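Local structure of SusD homolog (Bacteroides thetaiotaomicron VPI-5482, 3IHV) at residues H236-C250 with V390-L402. The protein probably binds glycans at the bacterial outer membrane and helps take them up. Sequence-based numbering, arbitrary orientation.
With NA (sodium ion), chain F; EDO (1,2-ethanediol), chain O.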
# COMPACT_ATOMS: atom_id res chain seq x y z
N HIS A 236 -12.87 14.11 -7.66
CA HIS A 236 -12.67 12.69 -7.48
C HIS A 236 -13.89 12.08 -6.79
O HIS A 236 -14.76 12.80 -6.29
CB HIS A 236 -11.34 12.40 -6.75
CG HIS A 236 -10.14 12.69 -7.58
ND1 HIS A 236 -9.65 11.80 -8.50
CD2 HIS A 236 -9.38 13.81 -7.69
CE1 HIS A 236 -8.62 12.35 -9.14
NE2 HIS A 236 -8.43 13.56 -8.66
N GLY A 237 -13.97 10.75 -6.81
CA GLY A 237 -15.10 10.07 -6.18
C GLY A 237 -14.85 8.60 -6.01
O GLY A 237 -13.74 8.10 -6.26
N LEU A 238 -15.91 7.91 -5.59
CA LEU A 238 -15.90 6.47 -5.43
C LEU A 238 -16.55 5.83 -6.64
O LEU A 238 -17.61 6.31 -7.14
CB LEU A 238 -16.67 6.05 -4.17
CG LEU A 238 -16.16 6.62 -2.85
CD1 LEU A 238 -17.09 6.29 -1.65
CD2 LEU A 238 -14.71 6.13 -2.62
N LEU A 239 -15.94 4.76 -7.12
CA LEU A 239 -16.54 3.99 -8.17
C LEU A 239 -17.85 3.47 -7.61
O LEU A 239 -17.94 3.09 -6.42
CB LEU A 239 -15.67 2.82 -8.66
CG LEU A 239 -14.30 3.19 -9.24
CD1 LEU A 239 -13.65 1.97 -9.90
CD2 LEU A 239 -14.44 4.36 -10.26
N LYS A 240 -18.86 3.43 -8.48
CA LYS A 240 -20.20 2.97 -8.05
C LYS A 240 -20.13 1.56 -7.46
O LYS A 240 -20.66 1.32 -6.37
CB LYS A 240 -21.19 3.03 -9.21
CG LYS A 240 -22.57 2.50 -8.85
CD LYS A 240 -23.55 2.60 -10.05
CE LYS A 240 -24.83 1.85 -9.74
NZ LYS A 240 -25.91 2.06 -10.77
N ASP A 241 -19.45 0.66 -8.19
CA ASP A 241 -19.34 -0.73 -7.81
C ASP A 241 -17.96 -1.09 -7.25
O ASP A 241 -16.96 -0.96 -7.93
CB ASP A 241 -19.63 -1.61 -9.00
CG ASP A 241 -21.03 -1.42 -9.52
OD1 ASP A 241 -21.97 -1.38 -8.71
OD2 ASP A 241 -21.18 -1.35 -10.75
N TYR A 242 -17.93 -1.55 -6.01
CA TYR A 242 -16.65 -1.93 -5.38
C TYR A 242 -15.88 -2.92 -6.22
O TYR A 242 -14.66 -2.82 -6.31
CB TYR A 242 -16.91 -2.55 -4.02
CG TYR A 242 -15.70 -2.69 -3.16
CD1 TYR A 242 -15.11 -1.57 -2.55
CD2 TYR A 242 -15.19 -3.93 -2.86
CE1 TYR A 242 -14.02 -1.71 -1.71
CE2 TYR A 242 -14.13 -4.08 -2.03
CZ TYR A 242 -13.53 -2.98 -1.46
OH TYR A 242 -12.44 -3.19 -0.65
N GLU A 243 -16.60 -3.86 -6.82
CA GLU A 243 -15.99 -4.89 -7.66
C GLU A 243 -15.21 -4.29 -8.84
O GLU A 243 -14.20 -4.82 -9.26
CB GLU A 243 -17.04 -5.91 -8.14
CG GLU A 243 -16.44 -7.03 -9.02
CD GLU A 243 -17.42 -8.14 -9.36
OE1 GLU A 243 -18.50 -8.20 -8.76
OE2 GLU A 243 -17.10 -8.93 -10.27
N GLN A 244 -15.69 -3.16 -9.36
CA GLN A 244 -15.04 -2.50 -10.48
C GLN A 244 -13.61 -2.12 -10.18
O GLN A 244 -12.77 -2.07 -11.08
CB GLN A 244 -15.86 -1.27 -10.94
CG GLN A 244 -15.45 -0.76 -12.32
CD GLN A 244 -15.76 -1.77 -13.43
OE1 GLN A 244 -16.86 -2.30 -13.50
NE2 GLN A 244 -14.80 -2.01 -14.32
N LEU A 245 -13.30 -1.76 -8.93
CA LEU A 245 -11.92 -1.50 -8.61
C LEU A 245 -10.99 -2.67 -8.93
O LEU A 245 -9.84 -2.46 -9.38
CB LEU A 245 -11.77 -1.19 -7.10
CG LEU A 245 -12.34 0.12 -6.57
CD1 LEU A 245 -12.52 0.07 -5.08
CD2 LEU A 245 -11.47 1.31 -7.03
N TRP A 246 -11.47 -3.89 -8.70
CA TRP A 246 -10.64 -5.10 -8.85
C TRP A 246 -10.61 -5.51 -10.32
O TRP A 246 -9.55 -5.90 -10.85
CB TRP A 246 -11.10 -6.20 -7.81
CG TRP A 246 -11.23 -5.49 -6.50
CD1 TRP A 246 -12.38 -5.19 -5.84
CD2 TRP A 246 -10.20 -4.76 -5.85
NE1 TRP A 246 -12.11 -4.36 -4.79
CE2 TRP A 246 -10.78 -4.09 -4.77
CE3 TRP A 246 -8.82 -4.66 -6.04
CZ2 TRP A 246 -10.03 -3.30 -3.90
CZ3 TRP A 246 -8.10 -3.87 -5.17
CH2 TRP A 246 -8.70 -3.20 -4.15
N LYS A 247 -11.76 -5.38 -10.98
CA LYS A 247 -11.79 -5.58 -12.43
C LYS A 247 -10.76 -4.65 -13.07
O LYS A 247 -9.94 -5.08 -13.88
CB LYS A 247 -13.18 -5.29 -13.04
CG LYS A 247 -14.27 -6.23 -12.57
CD LYS A 247 -15.62 -5.94 -13.24
CE LYS A 247 -16.74 -6.86 -12.74
NZ LYS A 247 -18.09 -6.62 -13.47
N ASN A 248 -10.79 -3.37 -12.70
CA ASN A 248 -9.90 -2.40 -13.31
C ASN A 248 -8.42 -2.67 -13.06
O ASN A 248 -7.62 -2.72 -14.01
CB ASN A 248 -10.20 -0.97 -12.79
CG ASN A 248 -11.50 -0.41 -13.30
OD1 ASN A 248 -12.14 -0.96 -14.20
ND2 ASN A 248 -11.85 0.77 -12.78
N THR A 249 -8.06 -2.87 -11.80
CA THR A 249 -6.65 -3.04 -11.46
C THR A 249 -6.04 -4.34 -12.03
O THR A 249 -4.85 -4.39 -12.32
CB THR A 249 -6.44 -2.88 -9.94
OG1 THR A 249 -5.10 -2.41 -9.68
CG2 THR A 249 -6.70 -4.21 -9.21
N CYS A 250 -6.88 -5.37 -12.22
CA CYS A 250 -6.42 -6.64 -12.78
C CYS A 250 -6.38 -6.61 -14.30
O CYS A 250 -5.84 -7.53 -14.90
CB CYS A 250 -7.34 -7.80 -12.37
SG CYS A 250 -7.21 -8.21 -10.61
N VAL A 390 -0.92 -7.63 -13.04
CA VAL A 390 -1.88 -7.04 -12.12
C VAL A 390 -1.30 -5.79 -11.44
O VAL A 390 -0.15 -5.79 -10.98
CB VAL A 390 -2.39 -8.04 -11.05
CG1 VAL A 390 -3.34 -7.37 -10.04
CG2 VAL A 390 -3.06 -9.26 -11.74
N ASN A 391 -2.09 -4.72 -11.37
CA ASN A 391 -1.62 -3.47 -10.79
C ASN A 391 -1.76 -3.38 -9.28
O ASN A 391 -2.32 -4.29 -8.67
CB ASN A 391 -2.30 -2.29 -11.49
CG ASN A 391 -1.95 -2.21 -12.94
OD1 ASN A 391 -1.00 -2.85 -13.41
ND2 ASN A 391 -2.75 -1.44 -13.71
N TRP A 392 -1.21 -2.31 -8.71
CA TRP A 392 -1.21 -2.12 -7.25
C TRP A 392 -1.72 -0.76 -6.80
O TRP A 392 -1.11 0.28 -7.06
CB TRP A 392 0.20 -2.34 -6.66
CG TRP A 392 0.14 -2.31 -5.17
CD1 TRP A 392 0.63 -1.36 -4.33
CD2 TRP A 392 -0.45 -3.30 -4.34
NE1 TRP A 392 0.34 -1.67 -3.03
CE2 TRP A 392 -0.32 -2.86 -2.99
CE3 TRP A 392 -1.16 -4.48 -4.60
CZ2 TRP A 392 -0.81 -3.59 -1.92
CZ3 TRP A 392 -1.63 -5.22 -3.54
CH2 TRP A 392 -1.46 -4.77 -2.21
N TYR A 393 -2.85 -0.76 -6.10
CA TYR A 393 -3.37 0.47 -5.54
C TYR A 393 -2.59 0.84 -4.27
O TYR A 393 -2.67 0.15 -3.23
CB TYR A 393 -4.83 0.38 -5.10
CG TYR A 393 -5.85 0.26 -6.21
CD1 TYR A 393 -6.06 1.31 -7.13
CD2 TYR A 393 -6.66 -0.85 -6.29
CE1 TYR A 393 -7.02 1.22 -8.11
CE2 TYR A 393 -7.65 -0.97 -7.28
CZ TYR A 393 -7.82 0.08 -8.18
OH TYR A 393 -8.79 -0.02 -9.14
N PHE A 394 -1.82 1.92 -4.34
CA PHE A 394 -1.17 2.45 -3.15
C PHE A 394 -2.11 3.43 -2.40
O PHE A 394 -2.08 3.53 -1.15
CB PHE A 394 0.15 3.13 -3.54
CG PHE A 394 0.90 3.74 -2.36
CD1 PHE A 394 1.53 2.94 -1.43
CD2 PHE A 394 1.04 5.11 -2.27
CE1 PHE A 394 2.23 3.51 -0.36
CE2 PHE A 394 1.75 5.69 -1.22
CZ PHE A 394 2.36 4.89 -0.27
N LEU A 395 -2.90 4.22 -3.15
CA LEU A 395 -3.81 5.20 -2.56
C LEU A 395 -5.06 5.38 -3.41
O LEU A 395 -4.98 5.73 -4.61
CB LEU A 395 -3.13 6.58 -2.40
CG LEU A 395 -3.94 7.60 -1.56
CD1 LEU A 395 -4.11 7.09 -0.14
CD2 LEU A 395 -3.28 8.99 -1.62
N ARG A 396 -6.22 5.10 -2.80
CA ARG A 396 -7.53 5.27 -3.41
C ARG A 396 -8.27 6.40 -2.70
O ARG A 396 -8.06 6.65 -1.53
CB ARG A 396 -8.38 3.99 -3.24
CG ARG A 396 -7.81 2.81 -3.94
CD ARG A 396 -8.78 1.67 -4.12
NE ARG A 396 -9.02 0.86 -2.94
CZ ARG A 396 -10.11 0.90 -2.16
NH1 ARG A 396 -11.11 1.78 -2.35
NH2 ARG A 396 -10.22 0.02 -1.18
N TYR A 397 -9.20 7.05 -3.37
CA TYR A 397 -9.96 8.11 -2.72
C TYR A 397 -10.71 7.64 -1.48
O TYR A 397 -10.89 8.43 -0.55
CB TYR A 397 -10.92 8.69 -3.73
CG TYR A 397 -11.71 9.90 -3.35
CD1 TYR A 397 -11.12 11.14 -3.26
CD2 TYR A 397 -13.08 9.82 -3.17
CE1 TYR A 397 -11.85 12.27 -2.97
CE2 TYR A 397 -13.82 10.94 -2.88
CZ TYR A 397 -13.19 12.18 -2.80
OH TYR A 397 -13.94 13.29 -2.54
N ALA A 398 -11.16 6.38 -1.43
CA ALA A 398 -11.86 5.91 -0.22
C ALA A 398 -10.97 6.03 1.04
O ALA A 398 -11.44 6.32 2.12
CB ALA A 398 -12.35 4.45 -0.38
N ASP A 399 -9.69 5.74 0.87
CA ASP A 399 -8.68 5.84 1.96
C ASP A 399 -8.65 7.29 2.42
O ASP A 399 -8.71 7.60 3.64
CB ASP A 399 -7.35 5.36 1.37
CG ASP A 399 -6.24 5.14 2.39
OD1 ASP A 399 -6.31 5.63 3.53
OD2 ASP A 399 -5.24 4.47 2.01
N VAL A 400 -8.62 8.21 1.46
CA VAL A 400 -8.59 9.62 1.80
C VAL A 400 -9.89 10.05 2.51
O VAL A 400 -9.81 10.79 3.49
CB VAL A 400 -8.31 10.54 0.59
CG1 VAL A 400 -8.26 12.01 1.05
CG2 VAL A 400 -6.97 10.13 -0.12
N LEU A 401 -11.05 9.57 2.06
CA LEU A 401 -12.29 9.91 2.77
C LEU A 401 -12.19 9.43 4.22
O LEU A 401 -12.56 10.14 5.15
CB LEU A 401 -13.53 9.31 2.12
CG LEU A 401 -13.95 9.95 0.79
CD1 LEU A 401 -15.09 9.17 0.09
CD2 LEU A 401 -14.33 11.42 0.96
N LEU A 402 -11.69 8.21 4.40
CA LEU A 402 -11.60 7.68 5.77
C LEU A 402 -10.58 8.48 6.60
O LEU A 402 -10.80 8.76 7.80
CB LEU A 402 -11.27 6.20 5.75
CG LEU A 402 -12.36 5.29 5.18
CD1 LEU A 402 -11.98 3.82 5.21
CD2 LEU A 402 -13.67 5.49 5.92
NA NA F . -1.20 -3.98 -15.59
C1 EDO O . -17.92 -2.17 -16.54
O1 EDO O . -18.51 -2.93 -15.49
C2 EDO O . -17.06 -3.07 -17.41
O2 EDO O . -15.96 -3.63 -16.67
O HOH W 1 -13.30 15.17 -5.04
O HOH W 2 -9.90 2.09 -10.74
O HOH W 3 -4.35 -3.30 -7.03
O HOH W 4 -3.73 -4.82 -14.68
O HOH W 5 -1.39 -1.70 -16.29
O HOH W 6 -2.06 -4.82 -17.58
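Tyr393 and the backbone of Leu245 supply the central polar bond between helix 242-250 and strand 392-396, which pairs antiparallel with strand 259-263, has a classic beta bulge where Phe394 and Leu395 face Ile261, and leads into helix 397-412. Tyrosine suits this place by offering both a ring edge and a donor hydroxyl. Tyr393 OH donates to Leu245 O over 2.7 Å, in the carbonyl plane and on a lone pair; that oxygen also accepts Thr249 N, while a water shared with Asn248 ND2 donates to the hydroxyl. Asn391 N gives Thr249 O a nearly straight bond (2.9 Å, 165°), and Asn391 OD1 binds the sodium ion with the carbonyls of Phe265 and Asn389.

With CG beside the backbone N (chi1 -69°), the Tyr393 ring sends its CD2 edge toward the Trp246 face, an offset edge-to-face pair with planes at 86°. Thr249 OG1, hydrogen-bonded to Glu262, and Arg396 CD lie over opposite faces of Tyr393. A phenylalanine in its place would probably keep much of this packing but leave Leu245 O and the bridging water without their hydroxyl partner.

In the preceding loop, His236 CB makes a CH-pi contact over the Tyr397 ring, 4.1 Å from its centroid; the Gly237 backbone lies over the same ring.

Leu245 CD1 covers one face of the Arg396 guanidinium, whose charge Glu258, Glu462 and Glu466 meet, so apolar cover accompanies a buried but paired charge.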